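Local coordinates for checkpoint serine/threonine-protein kinase BUB1 (Saccharomyces cerevisiae, PDB 3ESL) that signals in the mitotic spindle assembly checkpoint, delaying anaphase until chromosomes are bioriented on the spindle, and phosphorylates BUB3 and itself, at residues 101-106 with 119-124; 113-118 with 144-149; 134-139 with 177-182; 55-60 with 84-89. One frame throughout, in Å; residues are numbered along the deposited sequence.

Contact 1: residues 101-106 with 119-124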
# COMPACT_ATOMS: atom_id res chain seq x y z
N THR A 101 -3.14 -8.12 -0.11
CA THR A 101 -2.65 -6.95 -0.85
C THR A 101 -1.13 -6.90 -0.78
O THR A 101 -0.48 -6.76 -1.82
CB THR A 101 -3.32 -5.64 -0.37
OG1 THR A 101 -4.74 -5.78 -0.45
CG2 THR A 101 -2.89 -4.46 -1.27
N PHE A 102 -0.55 -7.05 0.42
CA PHE A 102 0.91 -7.06 0.52
C PHE A 102 1.53 -8.21 -0.29
O PHE A 102 2.57 -8.04 -0.94
CB PHE A 102 1.37 -7.17 1.97
CG PHE A 102 1.32 -5.87 2.73
CD1 PHE A 102 2.25 -4.86 2.47
CD2 PHE A 102 0.40 -5.70 3.76
CE1 PHE A 102 2.22 -3.66 3.21
CE2 PHE A 102 0.35 -4.52 4.50
CZ PHE A 102 1.27 -3.49 4.22
N LYS A 103 0.90 -9.38 -0.24
CA LYS A 103 1.36 -10.55 -1.00
C LYS A 103 1.32 -10.34 -2.52
O LYS A 103 2.22 -10.79 -3.24
CB LYS A 103 0.53 -11.78 -0.61
CG LYS A 103 0.85 -12.28 0.78
CD LYS A 103 -0.17 -13.30 1.25
CE LYS A 103 -0.22 -14.48 0.29
NZ LYS A 103 -0.70 -15.73 0.95
N TYR A 104 0.28 -9.67 -2.99
CA TYR A 104 0.12 -9.35 -4.40
C TYR A 104 1.21 -8.38 -4.87
O TYR A 104 1.86 -8.60 -5.89
CB TYR A 104 -1.26 -8.73 -4.60
CG TYR A 104 -1.58 -8.26 -6.00
CD1 TYR A 104 -2.08 -9.16 -6.96
CD2 TYR A 104 -1.45 -6.92 -6.35
CE1 TYR A 104 -2.41 -8.72 -8.24
CE2 TYR A 104 -1.78 -6.48 -7.63
CZ TYR A 104 -2.26 -7.39 -8.56
OH TYR A 104 -2.59 -6.96 -9.83
N MET A 105 1.41 -7.32 -4.10
CA MET A 105 2.54 -6.41 -4.31
C MET A 105 3.88 -7.17 -4.36
O MET A 105 4.69 -6.97 -5.27
CB MET A 105 2.57 -5.37 -3.20
CG MET A 105 1.34 -4.45 -3.19
SD MET A 105 1.22 -3.61 -1.59
CE MET A 105 2.60 -2.48 -1.72
N PHE A 106 4.11 -8.05 -3.39
CA PHE A 106 5.36 -8.81 -3.31
C PHE A 106 5.57 -9.62 -4.61
O PHE A 106 6.64 -9.59 -5.21
CB PHE A 106 5.37 -9.73 -2.09
CG PHE A 106 6.70 -10.40 -1.84
CD1 PHE A 106 7.72 -9.73 -1.16
CD2 PHE A 106 6.93 -11.69 -2.29
CE1 PHE A 106 8.96 -10.35 -0.93
CE2 PHE A 106 8.17 -12.32 -2.07
CZ PHE A 106 9.18 -11.64 -1.39
N GLU A 119 8.68 -2.69 6.43
CA GLU A 119 8.25 -2.13 7.73
C GLU A 119 6.74 -2.24 7.95
O GLU A 119 6.28 -2.69 9.01
CB GLU A 119 8.70 -0.67 7.87
CG GLU A 119 10.22 -0.53 7.96
CD GLU A 119 10.71 0.91 7.85
OE1 GLU A 119 10.07 1.72 7.14
OE2 GLU A 119 11.75 1.23 8.47
N GLU A 120 5.97 -1.84 6.94
CA GLU A 120 4.52 -1.88 7.02
C GLU A 120 3.95 -3.30 7.02
O GLU A 120 3.03 -3.60 7.78
CB GLU A 120 3.90 -1.02 5.91
CG GLU A 120 4.20 0.48 6.07
CD GLU A 120 3.52 1.12 7.28
OE1 GLU A 120 2.41 0.69 7.67
OE2 GLU A 120 4.11 2.06 7.85
N PHE A 121 4.49 -4.16 6.15
CA PHE A 121 4.05 -5.55 6.06
C PHE A 121 4.37 -6.24 7.40
O PHE A 121 3.53 -6.94 7.97
CB PHE A 121 4.76 -6.21 4.88
CG PHE A 121 4.16 -7.54 4.44
CD1 PHE A 121 3.11 -8.14 5.14
CD2 PHE A 121 4.68 -8.20 3.33
CE1 PHE A 121 2.58 -9.37 4.72
CE2 PHE A 121 4.17 -9.43 2.92
CZ PHE A 121 3.12 -10.01 3.61
N SER A 122 5.57 -6.00 7.91
CA SER A 122 5.95 -6.56 9.22
C SER A 122 5.00 -6.09 10.32
O SER A 122 4.60 -6.90 11.18
CB SER A 122 7.40 -6.21 9.58
OG SER A 122 7.72 -6.68 10.89
N LYS A 123 4.65 -4.80 10.31
CA LYS A 123 3.71 -4.24 11.29
C LYS A 123 2.37 -4.97 11.23
O LYS A 123 1.79 -5.30 12.26
CB LYS A 123 3.53 -2.74 11.10
CG LYS A 123 2.62 -2.07 12.14
CD LYS A 123 2.41 -0.57 11.85
CE LYS A 123 1.37 -0.32 10.75
NZ LYS A 123 -0.03 -0.64 11.18
N LEU A 124 1.88 -5.25 10.01
CA LEU A 124 0.62 -5.98 9.87
C LEU A 124 0.72 -7.36 10.55
O LEU A 124 -0.18 -7.74 11.33
CB LEU A 124 0.23 -6.13 8.39
CG LEU A 124 -1.08 -6.89 8.13
CD1 LEU A 124 -2.28 -6.02 8.39
CD2 LEU A 124 -1.11 -7.44 6.70
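F102 and F121 meet ring to ring, their planes only 6° from parallel. The rings are displaced so far (centroids 4.8 Å apart) that little of one lies over the other, and each covers the start of the other side chain instead. Two CH-pi contacts result: CB of F102 stands 3.5 Å above the centroid of the F121 ring, almost exactly on its normal, and CA of F121 lies 3.9 Å from the centroid of the F102 ring, also over a face. With its CG anti to the backbone N (chi1 -165°), F121 lays its ring alongside F102, heading the other way. Flat, apolar phenylalanines suit segments whose axes come no closer than 11.1 Å.

Aliphatic groups of the second helix complete the packing round the F102 ring. CD2 of L124 comes within 3.7 Å of CD2 of F102, while CB of E120 touches F102 CZ at 4.0 Å, its carboxylate leading away. An alanine at F102 would keep the CB over the F121 ring but is likely to leave a gap beside F121 CA and the L124 methyl.

No hydrogen bond crosses the contact. Segments 101-106 and 119-124 run roughly antiparallel, at 146°, on successive helices, the helical hairpin arrangement of TPR-like all-alpha domains.

Contact 2: residues 113-118 with 144-149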
# COMPACT_ATOMS: atom_id res chain seq x y z
N LYS A 113 12.04 -3.27 -3.12
CA LYS A 113 13.34 -2.67 -2.89
C LYS A 113 13.27 -1.48 -1.93
O LYS A 113 14.26 -0.76 -1.73
CB LYS A 113 14.00 -2.27 -4.22
CG LYS A 113 14.25 -3.44 -5.16
CD LYS A 113 14.86 -2.96 -6.48
CE LYS A 113 14.94 -4.11 -7.49
NZ LYS A 113 15.73 -3.73 -8.71
N LEU A 114 12.09 -1.27 -1.32
CA LEU A 114 11.88 -0.16 -0.40
C LEU A 114 11.63 -0.61 1.04
O LEU A 114 10.75 -1.45 1.29
CB LEU A 114 10.69 0.70 -0.86
CG LEU A 114 10.87 1.33 -2.25
CD1 LEU A 114 9.60 2.03 -2.66
CD2 LEU A 114 12.07 2.30 -2.26
N SER A 115 12.38 -0.03 1.98
CA SER A 115 12.25 -0.36 3.41
C SER A 115 10.81 -0.25 3.93
O SER A 115 10.36 -1.07 4.73
CB SER A 115 13.16 0.52 4.27
OG SER A 115 14.51 0.25 3.98
N LEU A 116 10.10 0.79 3.49
CA LEU A 116 8.74 1.03 3.92
C LEU A 116 7.85 -0.18 3.70
O LEU A 116 6.98 -0.47 4.54
CB LEU A 116 8.17 2.26 3.21
CG LEU A 116 6.75 2.67 3.64
CD1 LEU A 116 6.71 3.05 5.10
CD2 LEU A 116 6.25 3.79 2.76
N PHE A 117 8.06 -0.89 2.59
CA PHE A 117 7.23 -2.05 2.28
C PHE A 117 7.37 -3.09 3.40
O PHE A 117 6.37 -3.56 3.96
CB PHE A 117 7.61 -2.67 0.93
CG PHE A 117 6.94 -3.99 0.66
CD1 PHE A 117 5.66 -4.03 0.12
CD2 PHE A 117 7.58 -5.20 0.97
CE1 PHE A 117 5.02 -5.26 -0.11
CE2 PHE A 117 6.95 -6.43 0.73
CZ PHE A 117 5.67 -6.46 0.18
N TYR A 118 8.61 -3.41 3.72
CA TYR A 118 8.88 -4.43 4.75
C TYR A 118 8.45 -3.97 6.12
O TYR A 118 7.91 -4.77 6.90
CB TYR A 118 10.35 -4.82 4.71
CG TYR A 118 10.71 -5.43 3.39
CD1 TYR A 118 10.55 -6.79 3.14
CD2 TYR A 118 11.21 -4.63 2.35
CE1 TYR A 118 10.87 -7.34 1.90
CE2 TYR A 118 11.53 -5.17 1.12
CZ TYR A 118 11.36 -6.51 0.90
OH TYR A 118 11.68 -7.04 -0.33
N ASN A 144 17.46 -8.07 0.80
CA ASN A 144 17.15 -7.57 -0.54
C ASN A 144 17.74 -6.18 -0.80
O ASN A 144 17.44 -5.56 -1.83
CB ASN A 144 15.63 -7.56 -0.76
CG ASN A 144 15.05 -8.96 -0.93
OD1 ASN A 144 15.76 -9.90 -1.29
ND2 ASN A 144 13.75 -9.11 -0.68
N ASN A 145 18.56 -5.68 0.12
CA ASN A 145 19.22 -4.37 0.02
C ASN A 145 18.22 -3.22 -0.19
O ASN A 145 18.42 -2.37 -1.06
CB ASN A 145 20.26 -4.36 -1.11
CG ASN A 145 21.46 -5.26 -0.81
OD1 ASN A 145 21.92 -6.00 -1.69
ND2 ASN A 145 21.98 -5.20 0.41
N CYS A 146 17.15 -3.22 0.60
CA CYS A 146 16.12 -2.19 0.50
C CYS A 146 16.59 -0.84 1.08
O CYS A 146 17.43 -0.80 1.98
CB CYS A 146 14.83 -2.65 1.20
SG CYS A 146 15.01 -2.85 2.97
N ARG A 147 16.03 0.25 0.55
CA ARG A 147 16.41 1.61 0.94
C ARG A 147 15.21 2.35 1.56
O ARG A 147 14.08 2.07 1.15
CB ARG A 147 16.99 2.37 -0.27
CG ARG A 147 16.00 2.58 -1.44
CD ARG A 147 16.47 3.71 -2.40
NE ARG A 147 15.31 4.26 -3.10
CZ ARG A 147 14.47 5.15 -2.57
NH1 ARG A 147 14.70 5.63 -1.35
NH2 ARG A 147 13.40 5.57 -3.26
N PRO A 148 15.43 3.21 2.59
CA PRO A 148 16.67 3.52 3.33
C PRO A 148 17.06 2.38 4.27
O PRO A 148 16.28 1.97 5.14
CB PRO A 148 16.30 4.75 4.16
CG PRO A 148 14.84 4.71 4.31
CD PRO A 148 14.28 4.00 3.10
N TYR A 149 18.29 1.90 4.10
CA TYR A 149 18.75 0.69 4.76
C TYR A 149 18.88 0.82 6.28
O TYR A 149 18.43 -0.05 7.03
CB TYR A 149 20.08 0.25 4.15
CG TYR A 149 20.55 -1.11 4.60
CD1 TYR A 149 20.03 -2.27 4.03
CD2 TYR A 149 21.52 -1.24 5.59
CE1 TYR A 149 20.46 -3.54 4.44
CE2 TYR A 149 21.97 -2.50 6.01
CZ TYR A 149 21.43 -3.64 5.43
OH TYR A 149 21.86 -4.88 5.83
O HOH W 1 16.79 -0.48 -2.87
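A single beta bridge, L114 with R147, ties the turn that starts helix 115-127 to the loop between helices 131-143 and 149-165, a touch of extended pairing in an all-alpha, TPR-like domain. R147 supplies both backbone bonds, as in a parallel bridge: its N donates to K113 O (3.1 Å), and its O accepts from S115 N in a short, nearly straight bond (2.8 Å, 171°). That N-H belongs to the first turn of a helix, where amides lack partners within the helix, so a loop carbonyl suits it well. The small hydroxyl of S115 reaches the same loop: OG, anti to its own carbonyl carbon (chi1 -65°), is thereby set facing P148 O and donates to it at 2.7 Å from above the carbonyl plane. P148, which follows a cis peptide bond, and L114 are each at an N-cap position, so two helix starts are joined here.

Around the bridge, CD2 of L114 lies over one face of the R147 guanidinium, 3.7 Å from NH2, the two side chains running side by side. In one of its conformers C146 turns its sulfur toward S115 and, obliquely, toward the Y118 ring. N145, with the positive phi of a Schellman C-prime residue, ends helix 131-143. Just before it, N144 sends ND2 to Y118 OH (2.9 Å), the oxygen lying near the amide plane. A bridging water donates to K113 O and N145 O.

The Y118 hydroxyl is used twice, accepting from N144 and bonding to the carbonyl of T112. Direction here comes from the hydrogen bonds, with apolar packing around them: three of the four direct bonds use backbone carbonyls, and each of those three involves S115 or R147.

Contact 3: residues 134-139 with 177-182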
# COMPACT_ATOMS: atom_id res chain seq x y z
N ALA A 134 7.02 -11.76 11.37
CA ALA A 134 7.22 -10.31 11.23
C ALA A 134 8.70 -9.93 11.32
O ALA A 134 9.16 -9.05 10.59
CB ALA A 134 6.41 -9.54 12.26
N LYS A 135 9.45 -10.61 12.19
CA LYS A 135 10.89 -10.37 12.31
C LYS A 135 11.61 -10.82 11.04
O LYS A 135 12.43 -10.08 10.50
CB LYS A 135 11.47 -11.08 13.55
CG LYS A 135 12.99 -11.06 13.64
CD LYS A 135 13.46 -11.61 14.99
CE LYS A 135 14.97 -11.62 15.08
NZ LYS A 135 15.40 -11.52 16.50
N VAL A 136 11.26 -12.00 10.55
CA VAL A 136 11.90 -12.56 9.36
C VAL A 136 11.67 -11.65 8.15
O VAL A 136 12.55 -11.49 7.30
CB VAL A 136 11.42 -14.00 9.07
CG1 VAL A 136 12.03 -14.53 7.78
CG2 VAL A 136 11.79 -14.92 10.23
N LEU A 137 10.48 -11.06 8.09
CA LEU A 137 10.16 -10.14 7.00
C LEU A 137 11.08 -8.92 6.99
O LEU A 137 11.53 -8.48 5.93
CB LEU A 137 8.70 -9.73 7.09
CG LEU A 137 8.05 -9.08 5.88
CD1 LEU A 137 8.34 -9.85 4.59
CD2 LEU A 137 6.57 -9.00 6.19
N LEU A 138 11.38 -8.37 8.17
CA LEU A 138 12.32 -7.25 8.25
C LEU A 138 13.72 -7.68 7.80
O LEU A 138 14.38 -6.98 7.03
CB LEU A 138 12.38 -6.65 9.66
CG LEU A 138 11.11 -5.96 10.14
CD1 LEU A 138 11.21 -5.65 11.63
CD2 LEU A 138 10.80 -4.68 9.34
N GLU A 139 14.13 -8.86 8.23
CA GLU A 139 15.43 -9.41 7.82
C GLU A 139 15.48 -9.68 6.31
O GLU A 139 16.53 -9.54 5.69
CB GLU A 139 15.75 -10.67 8.62
CG GLU A 139 15.78 -10.44 10.12
CD GLU A 139 15.98 -11.71 10.92
OE1 GLU A 139 15.57 -12.80 10.45
OE2 GLU A 139 16.54 -11.62 12.04
N ASP A 177 11.80 -22.64 11.58
CA ASP A 177 10.38 -22.76 11.26
C ASP A 177 9.72 -21.41 10.97
O ASP A 177 8.86 -21.34 10.10
CB ASP A 177 9.61 -23.51 12.34
CG ASP A 177 8.28 -24.06 11.83
OD1 ASP A 177 8.29 -24.91 10.91
OD2 ASP A 177 7.22 -23.64 12.35
N SER A 178 10.12 -20.35 11.69
CA SER A 178 9.54 -19.02 11.45
C SER A 178 9.80 -18.53 10.03
O SER A 178 8.93 -17.91 9.42
CB SER A 178 10.04 -18.00 12.48
OG SER A 178 11.41 -17.67 12.29
N ARG A 179 10.99 -18.83 9.51
CA ARG A 179 11.33 -18.49 8.13
C ARG A 179 10.47 -19.30 7.16
O ARG A 179 9.98 -18.77 6.16
CB ARG A 179 12.82 -18.72 7.84
CG ARG A 179 13.76 -18.00 8.80
CD ARG A 179 14.98 -17.48 8.06
NE ARG A 179 16.05 -17.10 8.97
CZ ARG A 179 17.26 -17.66 8.98
NH1 ARG A 179 17.57 -18.63 8.12
NH2 ARG A 179 18.18 -17.25 9.85
N GLU A 180 10.30 -20.59 7.46
CA GLU A 180 9.48 -21.47 6.63
C GLU A 180 7.99 -21.14 6.74
O GLU A 180 7.25 -21.30 5.77
CB GLU A 180 9.73 -22.94 6.97
CG GLU A 180 10.90 -23.55 6.19
CD GLU A 180 10.57 -23.80 4.72
OE1 GLU A 180 9.37 -23.95 4.38
OE2 GLU A 180 11.51 -23.86 3.90
N ARG A 181 7.57 -20.68 7.92
CA ARG A 181 6.21 -20.20 8.13
C ARG A 181 5.94 -18.94 7.31
O ARG A 181 4.90 -18.83 6.65
CB ARG A 181 5.95 -19.93 9.62
CG ARG A 181 5.59 -21.17 10.45
CD ARG A 181 5.14 -20.77 11.84
NE ARG A 181 6.25 -20.24 12.64
CZ ARG A 181 6.12 -19.35 13.62
NH1 ARG A 181 4.93 -18.86 13.94
NH2 ARG A 181 7.19 -18.94 14.29
N LEU A 182 6.90 -18.00 7.32
CA LEU A 182 6.80 -16.79 6.49
C LEU A 182 6.77 -17.14 5.00
O LEU A 182 5.92 -16.62 4.27
CB LEU A 182 7.93 -15.80 6.78
CG LEU A 182 7.85 -14.50 5.94
CD1 LEU A 182 6.60 -13.69 6.28
CD2 LEU A 182 9.10 -13.65 6.07
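V136 meets S178, R179 and L182 with its two methyls, where the axes of segments 134-139 and 177-182 lie 9.1 Å apart at 81°, almost a right angle. A valine fits this place because its short, branched side chain puts two methyls on one face of the other helix, close to the backbone. CG1, anti to the backbone N (chi1 176°), presses against CD2 of L182 at 3.5 Å, the two side chains passing each other and heading opposite ways. CG2 meets the first turn of helix 177-186: it lies 3.5 Å from S178 OG and 3.9 Å from CG of R179, whose aliphatic stem crosses the valine at about a right angle.

One residue on, L137 meets the same L182 methyl, CD2, with N at 3.6 Å and with CB and CD1 each at 4.1 Å, so that this methyl fills the corner between V136 and L137. The side chain of L137 also packs on F121 and L125 of helix 115-127. Last comes E139, whose OE1 is 4.6 Å from NE of R179, too far for a salt bridge.

The joint is largely apolar, with L182 and V136 at its centre, and no hydrogen bond crosses it; the buried S178 OG has a weak hydrogen bond to E170 instead. Charge is kept to the margin: E139 and R179 probably attract each other weakly, and R181 forms a salt bridge with E133 beside the contact.

Contact 4: residues 55-60 with 84-89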
# COMPACT_ATOMS: atom_id res chain seq x y z
N VAL A 55 -15.42 8.61 -3.62
CA VAL A 55 -14.62 9.12 -4.73
C VAL A 55 -13.14 8.87 -4.44
O VAL A 55 -12.38 8.52 -5.35
CB VAL A 55 -14.89 10.62 -5.02
CG1 VAL A 55 -13.99 11.13 -6.14
CG2 VAL A 55 -16.37 10.84 -5.39
N LEU A 56 -12.74 9.04 -3.18
CA LEU A 56 -11.35 8.75 -2.82
C LEU A 56 -11.06 7.27 -3.07
O LEU A 56 -10.04 6.93 -3.69
CB LEU A 56 -11.04 9.14 -1.37
CG LEU A 56 -9.60 8.87 -0.91
CD1 LEU A 56 -8.58 9.61 -1.78
CD2 LEU A 56 -9.41 9.19 0.57
N ARG A 57 -11.94 6.39 -2.60
CA ARG A 57 -11.70 4.94 -2.73
C ARG A 57 -11.59 4.55 -4.20
O ARG A 57 -10.64 3.87 -4.58
CB ARG A 57 -12.79 4.11 -2.02
CG ARG A 57 -12.53 2.60 -2.11
CD ARG A 57 -13.29 1.74 -1.10
NE ARG A 57 -12.73 0.38 -1.10
CZ ARG A 57 -12.94 -0.56 -0.18
NH1 ARG A 57 -13.74 -0.32 0.87
NH2 ARG A 57 -12.36 -1.75 -0.31
N SER A 58 -12.54 5.00 -5.01
CA SER A 58 -12.56 4.72 -6.46
C SER A 58 -11.33 5.25 -7.20
O SER A 58 -10.79 4.57 -8.09
CB SER A 58 -13.84 5.26 -7.10
OG SER A 58 -13.71 5.36 -8.51
N THR A 59 -10.90 6.45 -6.85
CA THR A 59 -9.76 7.08 -7.49
C THR A 59 -8.48 6.32 -7.13
O THR A 59 -7.63 6.11 -8.00
CB THR A 59 -9.66 8.57 -7.13
OG1 THR A 59 -10.88 9.21 -7.53
CG2 THR A 59 -8.51 9.23 -7.87
N MET A 60 -8.37 5.91 -5.88
CA MET A 60 -7.17 5.20 -5.43
C MET A 60 -7.10 3.85 -6.15
O MET A 60 -6.04 3.43 -6.60
CB MET A 60 -7.16 5.03 -3.91
CG MET A 60 -6.94 6.33 -3.17
SD MET A 60 -6.90 6.08 -1.40
CE MET A 60 -5.31 5.31 -1.24
N ILE A 84 -0.11 1.59 0.57
CA ILE A 84 -0.19 1.54 2.03
C ILE A 84 -1.33 2.42 2.58
O ILE A 84 -2.00 2.03 3.54
CB ILE A 84 1.18 1.81 2.70
CG1 ILE A 84 2.19 0.75 2.24
CG2 ILE A 84 1.07 1.81 4.24
CD1 ILE A 84 3.62 1.07 2.54
N TRP A 85 -1.58 3.57 1.95
CA TRP A 85 -2.73 4.40 2.31
C TRP A 85 -4.03 3.65 2.06
O TRP A 85 -4.94 3.68 2.88
CB TRP A 85 -2.72 5.74 1.58
CG TRP A 85 -1.94 6.79 2.34
CD1 TRP A 85 -0.71 7.28 2.03
CD2 TRP A 85 -2.36 7.47 3.54
NE1 TRP A 85 -0.32 8.23 2.96
CE2 TRP A 85 -1.32 8.36 3.90
CE3 TRP A 85 -3.51 7.41 4.34
CZ2 TRP A 85 -1.39 9.19 5.03
CZ3 TRP A 85 -3.58 8.24 5.47
CH2 TRP A 85 -2.53 9.11 5.79
N TYR A 86 -4.08 2.94 0.94
CA TYR A 86 -5.27 2.16 0.61
C TYR A 86 -5.56 1.11 1.67
O TYR A 86 -6.69 1.00 2.16
CB TYR A 86 -5.20 1.52 -0.78
CG TYR A 86 -6.53 0.90 -1.15
CD1 TYR A 86 -7.51 1.65 -1.82
CD2 TYR A 86 -6.85 -0.40 -0.78
CE1 TYR A 86 -8.75 1.11 -2.12
CE2 TYR A 86 -8.10 -0.95 -1.09
CZ TYR A 86 -9.02 -0.20 -1.77
OH TYR A 86 -10.23 -0.75 -2.06
N ILE A 87 -4.55 0.32 2.00
CA ILE A 87 -4.69 -0.72 3.00
C ILE A 87 -5.16 -0.12 4.33
O ILE A 87 -6.09 -0.63 4.95
CB ILE A 87 -3.37 -1.50 3.17
CG1 ILE A 87 -3.03 -2.27 1.87
CG2 ILE A 87 -3.41 -2.46 4.37
CD1 ILE A 87 -1.55 -2.66 1.78
N ASN A 88 -4.52 0.97 4.75
CA ASN A 88 -4.82 1.59 6.05
C ASN A 88 -6.21 2.23 6.13
O ASN A 88 -6.89 2.14 7.16
CB ASN A 88 -3.77 2.65 6.40
CG ASN A 88 -2.38 2.06 6.67
OD1 ASN A 88 -2.23 0.88 6.97
ND2 ASN A 88 -1.37 2.91 6.58
N LEU A 89 -6.63 2.88 5.05
CA LEU A 89 -7.92 3.57 5.01
C LEU A 89 -9.10 2.62 4.82
O LEU A 89 -10.16 2.80 5.43
CB LEU A 89 -7.94 4.60 3.90
CG LEU A 89 -7.05 5.83 4.08
CD1 LEU A 89 -7.09 6.63 2.79
CD2 LEU A 89 -7.52 6.68 5.27
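Segments 55-60 and 84-89 run roughly antiparallel, at 142°, with axes 11.0 Å apart and M60 and Y86 having the nearest CA atoms, and this wide helix-on-helix packing belongs to the TPR-like superhelix of the domain. Long side chains span the distance. M60 is flexible enough to bend at its last torsion (chi3 73°), which brings its CE to 3.4 Å from Y86 N and 3.9 Å from W85 CB. Its sulfur stays near CD1 of L89, 4.2 Å from SD, and the same L89 methyl meets CD2 of L56 at 4.1 Å.

Y86 reaches back the other way, its hydroxyl extending to R57 and also to E61. R57 suits the place because its extended chain spans the distance and offers several N-H groups. The grip is side-on, the guanidinium steeply inclined to the ring: NE and NH2 of R57 both donate to Y86 OH, each at 2.9 Å, with the oxygen tilted from the guanidinium plane. Sharing one acceptor bends both bonds, neither being straighter than 136° at the hydrogen. A leucine in place of R57 would probably leave the Y86 hydroxyl held by E61 but without its two arginine bonds. Nearer the backbone, CB of M60 lies at the edge of the tyrosine ring, 4.0 Å from Y86 CD1.

How the contacts relate
The four contacts run along the conserved N-terminal domain of BUB1, apart from its kinase domain. Contact 1 is central. It shares helix 115-127 with contact 2, where F117 packs on F106 and M105, and the centres lie about 12 Å apart. Contact 3 follows on the next helix: S122 OG probably bonds to A134 O (2.8 Å), and L137 CD2 packs on F121 CG. On the other flank, I87 CD1 of contact 4 rests on F102 CE2 at 3.8 Å. Contacts 3 and 4 are the farthest apart, about 28 Å between centres. The W85 side chain of contact 4 lies about 3 Å from a bound buffer molecule, probably from the crystallisation liquor.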